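Local coordinates for amino acid adenylation domain-containing protein (Bacillus stratosphericus LAMA 585, PDB 6ULY), which probably activates a branched-chain keto acid as its acyl adenylate, serving as the adenylation domain of a keto acid-selecting nonribosomal depsipeptide synthetase module, at residues A[70-75]-A[119-124]; A[270-275]-A[308-313]. One frame throughout, in Å; residues are numbered along the deposited sequence.

Contact 1. Residues A[70-75]-A[119-124]. With SO4 (sulfate ion), chain J.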
ATOM      1  N   PRO A  70     -24.217   9.731   2.072  1.00 47.12           N
ATOM      2  CA  PRO A  70     -23.592   8.751   2.962  1.00 44.59           C
ATOM      3  C   PRO A  70     -23.783   9.126   4.423  1.00 42.51           C
ATOM      4  O   PRO A  70     -23.988  10.288   4.783  1.00 38.71           O
ATOM      5  CB  PRO A  70     -22.112   8.809   2.564  1.00 43.99           C
ATOM      6  CG  PRO A  70     -21.926  10.185   2.053  1.00 43.70           C
ATOM      7  CD  PRO A  70     -23.217  10.576   1.395  1.00 39.50           C
ATOM      8  N   VAL A  71     -23.714   8.102   5.268  1.00 42.05           N
ATOM      9  CA  VAL A  71     -23.826   8.254   6.712  1.00 43.45           C
ATOM     10  C   VAL A  71     -22.726   7.427   7.355  1.00 38.93           C
ATOM     11  O   VAL A  71     -22.600   6.230   7.074  1.00 42.68           O
ATOM     12  CB  VAL A  71     -25.206   7.814   7.233  1.00 44.79           C
ATOM     13  CG1 VAL A  71     -25.293   8.022   8.738  1.00 41.95           C
ATOM     14  CG2 VAL A  71     -26.305   8.568   6.512  1.00 47.22           C
ATOM     15  N   PHE A  72     -21.947   8.058   8.227  1.00 41.02           N
ATOM     16  CA  PHE A  72     -20.758   7.445   8.808  1.00 39.84           C
ATOM     17  C   PHE A  72     -21.132   6.802  10.139  1.00 40.93           C
ATOM     18  O   PHE A  72     -21.421   7.502  11.114  1.00 41.74           O
ATOM     19  CB  PHE A  72     -19.666   8.496   8.983  1.00 39.03           C
ATOM     20  CG  PHE A  72     -18.278   7.933   9.007  1.00 43.90           C
ATOM     21  CD1 PHE A  72     -17.525   7.882   7.848  1.00 38.92           C
ATOM     22  CD2 PHE A  72     -17.721   7.459  10.186  1.00 44.68           C
ATOM     23  CE1 PHE A  72     -16.244   7.370   7.858  1.00 37.34           C
ATOM     24  CE2 PHE A  72     -16.432   6.946  10.200  1.00 47.34           C
ATOM     25  CZ  PHE A  72     -15.697   6.902   9.034  1.00 39.97           C
ATOM     26  N   PHE A  73     -21.115   5.470  10.183  1.00 39.33           N
ATOM     27  CA  PHE A  73     -21.501   4.743  11.385  1.00 39.71           C
ATOM     28  C   PHE A  73     -20.321   4.609  12.342  1.00 44.12           C
ATOM     29  O   PHE A  73     -19.228   4.196  11.944  1.00 42.07           O
ATOM     30  CB  PHE A  73     -22.031   3.354  11.026  1.00 39.49           C
ATOM     31  CG  PHE A  73     -23.449   3.348  10.516  1.00 40.97           C
ATOM     32  CD1 PHE A  73     -24.016   4.489   9.969  1.00 39.90           C
ATOM     33  CD2 PHE A  73     -24.218   2.198  10.598  1.00 39.42           C
ATOM     34  CE1 PHE A  73     -25.313   4.477   9.506  1.00 39.84           C
ATOM     35  CE2 PHE A  73     -25.517   2.181  10.138  1.00 37.51           C
ATOM     36  CZ  PHE A  73     -26.068   3.321   9.595  1.00 38.33           C
ATOM     37  N   GLN A  74     -20.561   4.938  13.616  1.00 47.47           N
ATOM     38  CA  GLN A  74     -19.570   4.802  14.692  1.00 43.29           C
ATOM     39  C   GLN A  74     -20.341   4.329  15.924  1.00 50.05           C
ATOM     40  O   GLN A  74     -20.766   5.138  16.752  1.00 47.90           O
ATOM     41  CB  GLN A  74     -18.832   6.111  14.941  1.00 46.07           C
ATOM     42  CG  GLN A  74     -17.779   6.432  13.893  1.00 48.42           C
ATOM     43  CD  GLN A  74     -16.565   5.534  14.005  1.00 46.41           C
ATOM     44  OE1 GLN A  74     -15.589   5.878  14.671  1.00 42.49           O
ATOM     45  NE2 GLN A  74     -16.622   4.373  13.360  1.00 43.70           N
ATOM     46  N   PHE A  75     -20.513   3.015  16.036  1.00 47.72           N
ATOM     47  CA  PHE A  75     -21.399   2.424  17.025  1.00 47.79           C
ATOM     48  C   PHE A  75     -20.650   1.459  17.929  1.00 53.46           C
ATOM     49  O   PHE A  75     -19.722   0.771  17.495  1.00 45.65           O
ATOM     50  CB  PHE A  75     -22.564   1.681  16.355  1.00 41.31           C
ATOM     51  CG  PHE A  75     -23.576   2.592  15.737  1.00 44.91           C
ATOM     52  CD1 PHE A  75     -24.496   3.262  16.526  1.00 45.20           C
ATOM     53  CD2 PHE A  75     -23.603   2.788  14.369  1.00 44.55           C
ATOM     54  CE1 PHE A  75     -25.426   4.108  15.960  1.00 47.17           C
ATOM     55  CE2 PHE A  75     -24.531   3.635  13.795  1.00 47.92           C
ATOM     56  CZ  PHE A  75     -25.444   4.295  14.589  1.00 45.35           C
ATOM     57  N   LYS A 119     -13.261  12.141   5.004  1.00 44.42           N
ATOM     58  CA  LYS A 119     -12.971  13.171   4.009  1.00 50.22           C
ATOM     59  C   LYS A 119     -13.307  12.695   2.600  1.00 45.46           C
ATOM     60  O   LYS A 119     -13.781  13.480   1.771  1.00 47.39           O
ATOM     61  CB  LYS A 119     -11.498  13.578   4.101  1.00 52.03           C
ATOM     62  CG  LYS A 119     -11.100  14.718   3.181  1.00 54.49           C
ATOM     63  CD  LYS A 119      -9.671  15.182   3.462  1.00 54.73           C
ATOM     64  CE  LYS A 119      -9.245  16.310   2.524  1.00 70.85           C
ATOM     65  NZ  LYS A 119      -7.854  16.790   2.799  1.00 78.00           N
ATOM     66  N   LEU A 120     -13.060  11.417   2.304  1.00 39.40           N
ATOM     67  CA  LEU A 120     -13.388  10.898   0.982  1.00 43.54           C
ATOM     68  C   LEU A 120     -14.882  10.993   0.706  1.00 49.13           C
ATOM     69  O   LEU A 120     -15.292  11.208  -0.441  1.00 45.34           O
ATOM     70  CB  LEU A 120     -12.919   9.448   0.855  1.00 38.30           C
ATOM     71  CG  LEU A 120     -12.968   8.856  -0.555  1.00 43.20           C
ATOM     72  CD1 LEU A 120     -12.059   9.647  -1.495  1.00 45.24           C
ATOM     73  CD2 LEU A 120     -12.589   7.379  -0.540  1.00 39.12           C
ATOM     74  N   LEU A 121     -15.705  10.840   1.740  1.00 44.25           N
ATOM     75  CA  LEU A 121     -17.154  10.912   1.625  1.00 45.70           C
ATOM     76  C   LEU A 121     -17.689  12.330   1.792  1.00 46.65           C
ATOM     77  O   LEU A 121     -18.898  12.506   1.965  1.00 47.79           O
ATOM     78  CB  LEU A 121     -17.796   9.986   2.659  1.00 41.95           C
ATOM     79  CG  LEU A 121     -17.512   8.499   2.437  1.00 40.76           C
ATOM     80  CD1 LEU A 121     -17.743   7.699   3.705  1.00 40.69           C
ATOM     81  CD2 LEU A 121     -18.378   7.965   1.311  1.00 41.25           C
ATOM     82  N   GLU A 122     -16.820  13.338   1.743  1.00 49.61           N
ATOM     83  CA  GLU A 122     -17.229  14.740   1.827  1.00 51.46           C
ATOM     84  C   GLU A 122     -17.970  15.029   3.134  1.00 52.94           C
ATOM     85  O   GLU A 122     -19.086  15.553   3.146  1.00 49.44           O
ATOM     86  CB  GLU A 122     -18.073  15.129   0.611  1.00 54.46           C
ATOM     87  CG  GLU A 122     -17.287  15.125  -0.698  1.00 58.64           C
ATOM     88  CD  GLU A 122     -18.131  15.526  -1.891  1.00 71.33           C
ATOM     89  OE1 GLU A 122     -19.376  15.474  -1.789  1.00 85.07           O
ATOM     90  OE2 GLU A 122     -17.552  15.900  -2.932  1.00 73.00           O
ATOM     91  N   HIS A 123     -17.330  14.681   4.249  1.00 47.03           N
ATOM     92  CA  HIS A 123     -17.779  15.096   5.571  1.00 52.12           C
ATOM     93  C   HIS A 123     -19.217  14.667   5.833  1.00 51.09           C
ATOM     94  O   HIS A 123     -20.089  15.519   6.042  1.00 51.39           O
ATOM     95  CB  HIS A 123     -17.659  16.613   5.712  1.00 56.26           C
ATOM     96  CG  HIS A 123     -16.334  17.160   5.282  1.00 57.17           C
ATOM     97  ND1 HIS A 123     -15.148  16.487   5.488  1.00 57.59           N
ATOM     98  CD2 HIS A 123     -16.008  18.315   4.655  1.00 63.49           C
ATOM     99  CE1 HIS A 123     -14.149  17.207   5.009  1.00 60.23           C
ATOM    100  NE2 HIS A 123     -14.644  18.318   4.496  1.00 64.51           N
ATOM    101  N   PRO A 124     -19.505  13.372   5.832  1.00 47.42           N
ATOM    102  CA  PRO A 124     -20.866  12.919   6.125  1.00 43.90           C
ATOM    103  C   PRO A 124     -21.176  12.995   7.611  1.00 45.90           C
ATOM    104  O   PRO A 124     -20.292  12.964   8.468  1.00 41.17           O
ATOM    105  CB  PRO A 124     -20.867  11.465   5.642  1.00 42.39           C
ATOM    106  CG  PRO A 124     -19.445  11.029   5.805  1.00 45.28           C
ATOM    107  CD  PRO A 124     -18.600  12.248   5.532  1.00 45.17           C
TER
HETATM  108  S   SO4 J 708      -9.853  18.334   6.200  1.00101.39           S
HETATM  109  O1  SO4 J 708      -9.791  19.757   5.974  1.00 91.04           O
HETATM  110  O2  SO4 J 708      -8.679  17.723   5.621  1.00 89.45           O
HETATM  111  O3  SO4 J 708      -9.872  18.062   7.618  1.00 89.74           O
HETATM  112  O4  SO4 J 708     -11.061  17.807   5.592  1.00 73.20           O
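L121 and P124 close over P70 and F72 at the end of helix 109-120, an apolar contact without a hydrogen bond between the segments. K119 belongs to the last turn of that helix and turns the other way. Its extended side chain, with CG anti to the backbone N (chi1 -176°), carries NZ out to a sulfate ion, probably from the crystallisation liquor, and bonds O2 at 3.1 Å. H115 binds the same ion.

L121 is the first residue to leave helical geometry, and its branched end reaches two partners at once. CD2 meets CB of P70 at 4.0 Å, while CD1 lies at the edge of the F72 ring, near its plane, 4.2 Å from CD1 of F72. A leucine suits this place because its two methyls can serve both neighbours. E122 is the C-prime residue of a Schellman motif: its N bonds O of K119 at 3.0 Å, and N of H123 reaches back to O of W118. E122 and H123, both with positive phi, turn the chain back toward strand 70-74. The H123 side chain points away, its imidazole edge facing the sulfate, whose O4 lies 3.2 Å from CE1.

P124 completes the return. Its CB rests 3.4 Å from O of P70 and 4.0 Å from CG of P70, the two prolines crossing at about a right angle, and its CG is 4.1 Å from CB of F72. P70 opens strand 70-74 and P124 just precedes strand 125-128; both rigid, compact rings give apolar surface there.

The F72 side chain also packs on L114 and A117. Helix 109-120 thus forms a beta-alpha-beta crossover from strand 94-97 to 125-128, passing over strand 70-74, which lies between them in the parallel sheet.

Contact 2. Residues A[270-275]-A[308-313]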
ATOM      1  N   ALA A 270     -17.465 -17.484  13.172  1.00 39.84           N
ATOM      2  CA  ALA A 270     -16.330 -16.738  13.693  1.00 38.42           C
ATOM      3  C   ALA A 270     -15.113 -17.056  12.825  1.00 45.74           C
ATOM      4  O   ALA A 270     -15.086 -18.092  12.153  1.00 41.38           O
ATOM      5  CB  ALA A 270     -16.047 -17.096  15.161  1.00 43.85           C
ATOM      6  N   PRO A 271     -14.108 -16.181  12.816  1.00 35.36           N
ATOM      7  CA  PRO A 271     -12.821 -16.551  12.218  1.00 43.95           C
ATOM      8  C   PRO A 271     -12.155 -17.652  13.029  1.00 43.40           C
ATOM      9  O   PRO A 271     -12.544 -17.967  14.155  1.00 45.83           O
ATOM     10  CB  PRO A 271     -12.008 -15.251  12.250  1.00 42.21           C
ATOM     11  CG  PRO A 271     -13.030 -14.157  12.401  1.00 43.78           C
ATOM     12  CD  PRO A 271     -14.144 -14.760  13.204  1.00 43.57           C
ATOM     13  N   ASN A 272     -11.115 -18.236  12.436  1.00 40.68           N
ATOM     14  CA  ASN A 272     -10.490 -19.408  13.041  1.00 49.09           C
ATOM     15  C   ASN A 272      -9.952 -19.117  14.439  1.00 50.56           C
ATOM     16  O   ASN A 272      -9.867 -20.030  15.269  1.00 42.74           O
ATOM     17  CB  ASN A 272      -9.369 -19.921  12.139  1.00 43.83           C
ATOM     18  CG  ASN A 272      -8.852 -21.277  12.569  1.00 48.68           C
ATOM     19  OD1 ASN A 272      -9.505 -22.300  12.348  1.00 48.39           O
ATOM     20  ND2 ASN A 272      -7.676 -21.294  13.187  1.00 45.92           N
ATOM     21  N   PHE A 273      -9.584 -17.862  14.723  1.00 50.98           N
ATOM     22  CA  PHE A 273      -8.985 -17.548  16.019  1.00 50.86           C
ATOM     23  C   PHE A 273      -9.962 -17.813  17.158  1.00 51.28           C
ATOM     24  O   PHE A 273      -9.558 -18.248  18.244  1.00 45.41           O
ATOM     25  CB  PHE A 273      -8.509 -16.089  16.052  1.00 54.34           C
ATOM     26  CG  PHE A 273      -9.619 -15.082  16.226  1.00 54.30           C
ATOM     27  CD1 PHE A 273     -10.135 -14.410  15.136  1.00 56.28           C
ATOM     28  CD2 PHE A 273     -10.132 -14.794  17.484  1.00 58.54           C
ATOM     29  CE1 PHE A 273     -11.153 -13.485  15.289  1.00 60.26           C
ATOM     30  CE2 PHE A 273     -11.149 -13.874  17.640  1.00 51.90           C
ATOM     31  CZ  PHE A 273     -11.660 -13.219  16.540  1.00 56.10           C
ATOM     32  N   ALA A 274     -11.250 -17.547  16.936  1.00 50.84           N
ATOM     33  CA  ALA A 274     -12.234 -17.767  17.988  1.00 45.53           C
ATOM     34  C   ALA A 274     -12.317 -19.242  18.352  1.00 44.11           C
ATOM     35  O   ALA A 274     -12.431 -19.593  19.532  1.00 43.53           O
ATOM     36  CB  ALA A 274     -13.600 -17.241  17.552  1.00 42.72           C
ATOM     37  N   PHE A 275     -12.253 -20.123  17.351  1.00 44.09           N
ATOM     38  CA  PHE A 275     -12.234 -21.552  17.635  1.00 41.60           C
ATOM     39  C   PHE A 275     -10.998 -21.922  18.441  1.00 47.58           C
ATOM     40  O   PHE A 275     -11.073 -22.725  19.380  1.00 48.64           O
ATOM     41  CB  PHE A 275     -12.283 -22.352  16.336  1.00 39.42           C
ATOM     42  CG  PHE A 275     -13.557 -22.165  15.555  1.00 46.31           C
ATOM     43  CD1 PHE A 275     -13.739 -21.047  14.755  1.00 43.03           C
ATOM     44  CD2 PHE A 275     -14.569 -23.111  15.613  1.00 46.34           C
ATOM     45  CE1 PHE A 275     -14.906 -20.871  14.038  1.00 45.99           C
ATOM     46  CE2 PHE A 275     -15.739 -22.940  14.894  1.00 45.85           C
ATOM     47  CZ  PHE A 275     -15.906 -21.820  14.105  1.00 43.88           C
ATOM     48  N   LYS A 308      -6.252 -28.725  12.532  1.00 54.28           N
ATOM     49  CA  LYS A 308      -6.163 -29.186  13.911  1.00 57.03           C
ATOM     50  C   LYS A 308      -6.942 -28.298  14.873  1.00 55.36           C
ATOM     51  O   LYS A 308      -7.288 -28.752  15.967  1.00 52.33           O
ATOM     52  CB  LYS A 308      -4.698 -29.282  14.333  1.00 57.88           C
ATOM     53  CG  LYS A 308      -4.002 -30.514  13.771  1.00 72.13           C
ATOM     54  CD  LYS A 308      -2.543 -30.594  14.194  1.00 89.54           C
ATOM     55  CE  LYS A 308      -1.958 -31.965  13.884  1.00110.39           C
ATOM     56  NZ  LYS A 308      -0.509 -32.057  14.218  1.00115.37           N
ATOM     57  N   THR A 309      -7.237 -27.055  14.491  1.00 59.12           N
ATOM     58  CA  THR A 309      -8.053 -26.197  15.344  1.00 48.85           C
ATOM     59  C   THR A 309      -9.508 -26.652  15.339  1.00 52.98           C
ATOM     60  O   THR A 309     -10.136 -26.771  16.398  1.00 53.93           O
ATOM     61  CB  THR A 309      -7.948 -24.742  14.881  1.00 52.27           C
ATOM     62  OG1 THR A 309      -6.611 -24.266  15.074  1.00 59.41           O
ATOM     63  CG2 THR A 309      -8.912 -23.855  15.656  1.00 50.89           C
ATOM     64  N   ILE A 310     -10.062 -26.910  14.153  1.00 50.77           N
ATOM     65  CA  ILE A 310     -11.468 -27.289  14.067  1.00 51.96           C
ATOM     66  C   ILE A 310     -11.678 -28.692  14.621  1.00 55.50           C
ATOM     67  O   ILE A 310     -12.692 -28.968  15.272  1.00 48.74           O
ATOM     68  CB  ILE A 310     -11.975 -27.171  12.617  1.00 50.52           C
ATOM     69  CG1 ILE A 310     -11.152 -28.050  11.676  1.00 56.99           C
ATOM     70  CG2 ILE A 310     -11.941 -25.720  12.161  1.00 55.43           C
ATOM     71  CD1 ILE A 310     -11.518 -27.886  10.209  1.00 57.42           C
ATOM     72  N   HIS A 311     -10.730 -29.601  14.380  1.00 57.78           N
ATOM     73  CA  HIS A 311     -10.877 -30.962  14.886  1.00 56.17           C
ATOM     74  C   HIS A 311     -10.862 -30.978  16.408  1.00 62.08           C
ATOM     75  O   HIS A 311     -11.693 -31.638  17.044  1.00 56.08           O
ATOM     76  CB  HIS A 311      -9.772 -31.858  14.332  1.00 54.42           C
ATOM     77  CG  HIS A 311      -9.885 -33.286  14.767  1.00 76.18           C
ATOM     78  ND1 HIS A 311      -8.981 -33.880  15.621  1.00 78.42           N
ATOM     79  CD2 HIS A 311     -10.808 -34.235  14.477  1.00 77.35           C
ATOM     80  CE1 HIS A 311      -9.335 -35.135  15.831  1.00 82.13           C
ATOM     81  NE2 HIS A 311     -10.440 -35.376  15.148  1.00 82.13           N
ATOM     82  N   ARG A 312      -9.916 -30.256  17.015  1.00 59.68           N
ATOM     83  CA  ARG A 312      -9.884 -30.163  18.470  1.00 59.72           C
ATOM     84  C   ARG A 312     -11.147 -29.494  18.996  1.00 53.81           C
ATOM     85  O   ARG A 312     -11.688 -29.893  20.032  1.00 57.15           O
ATOM     86  CB  ARG A 312      -8.639 -29.394  18.917  1.00 60.38           C
ATOM     87  CG  ARG A 312      -8.431 -29.352  20.423  1.00 65.46           C
ATOM     88  CD  ARG A 312      -8.004 -30.707  20.959  1.00 83.02           C
ATOM     89  NE  ARG A 312      -8.263 -30.837  22.391  1.00 95.50           N
ATOM     90  CZ  ARG A 312      -8.077 -31.955  23.084  1.00103.82           C
ATOM     91  NH1 ARG A 312      -7.627 -33.050  22.481  1.00112.23           N
ATOM     92  NH2 ARG A 312      -8.341 -31.982  24.384  1.00 93.37           N
ATOM     93  N   PHE A 313     -11.629 -28.473  18.289  1.00 51.64           N
ATOM     94  CA  PHE A 313     -12.858 -27.796  18.684  1.00 48.81           C
ATOM     95  C   PHE A 313     -14.030 -28.768  18.716  1.00 51.34           C
ATOM     96  O   PHE A 313     -14.822 -28.773  19.665  1.00 48.02           O
ATOM     97  CB  PHE A 313     -13.124 -26.646  17.713  1.00 49.08           C
ATOM     98  CG  PHE A 313     -14.249 -25.741  18.110  1.00 42.08           C
ATOM     99  CD1 PHE A 313     -15.550 -26.025  17.731  1.00 39.15           C
ATOM    100  CD2 PHE A 313     -13.998 -24.578  18.818  1.00 38.70           C
ATOM    101  CE1 PHE A 313     -16.581 -25.180  18.072  1.00 36.80           C
ATOM    102  CE2 PHE A 313     -15.022 -23.728  19.161  1.00 39.05           C
ATOM    103  CZ  PHE A 313     -16.319 -24.030  18.790  1.00 42.45           C
TER
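F275 and F313 meet edge-to-face, the edge of F275 directed at the face of F313, with centroids 4.7 Å apart and planes at 62°. CD2 of F275 sits over the centre of the F313 ring, 3.4 Å above its plane. The torsions bring the rings together: in F313 CG lies anti to the backbone N (chi1 -172°), whereas in F275 it lies beside the backbone N and anti to the carbonyl carbon (chi1 -64°). Phenylalanine suits both places, since one ring offers a flat face and the other its C-H edge. W256 adds a second edge-to-face partner to F275.

One helical turn earlier, T309 presents its methyl to this apolar patch: CG2 is 3.8 Å from CB of F275. The same CG2 lies 3.7 Å from OD1 of N272, whose side chain approaches T309 from the opposite direction. Threonine divides its roles, for its OG1 bonds T562 OG1. The N272 amide is held at both ends, ND2 by Q565 and OD1 by N300. I310 only brushes the amide, with its CG2 4.2 Å from OD1 of N272. The side chain of N272 is about 8 Å from the bound keto acyl adenylate.

T562 and Q565 lie on helix 560-570, probably of the small C-terminal part, so the contact also touches that interface. Helices 272-279 and 307-317 follow neighbouring parallel strands 267-270 and 297-301, as in the alternating beta-alpha layers of the large N-terminal part of ANL enzymes.

Overall arrangement
Contact 1 comes first along the chain, and contact 2 follows without overlap; all four segments belong to the AMP-binding region. Their centres are 35 Å apart, on opposite sides of the chain's centre, and their nearest atoms about 16 Å apart. Each serves a different mixed sheet: contact 1 the one with strands 70-74 and 125-128, contact 2 the one with strands 267-270 and 297-301. Contact 1 sets a helix end and loop against a strand, whereas contact 2 packs two helices that each follow a parallel strand. Contact 2 also reaches helix 560-570 and the neighbourhood of the adenylate, while contact 1 is plain packing near the second subunit, so each holds a different layer of the fold.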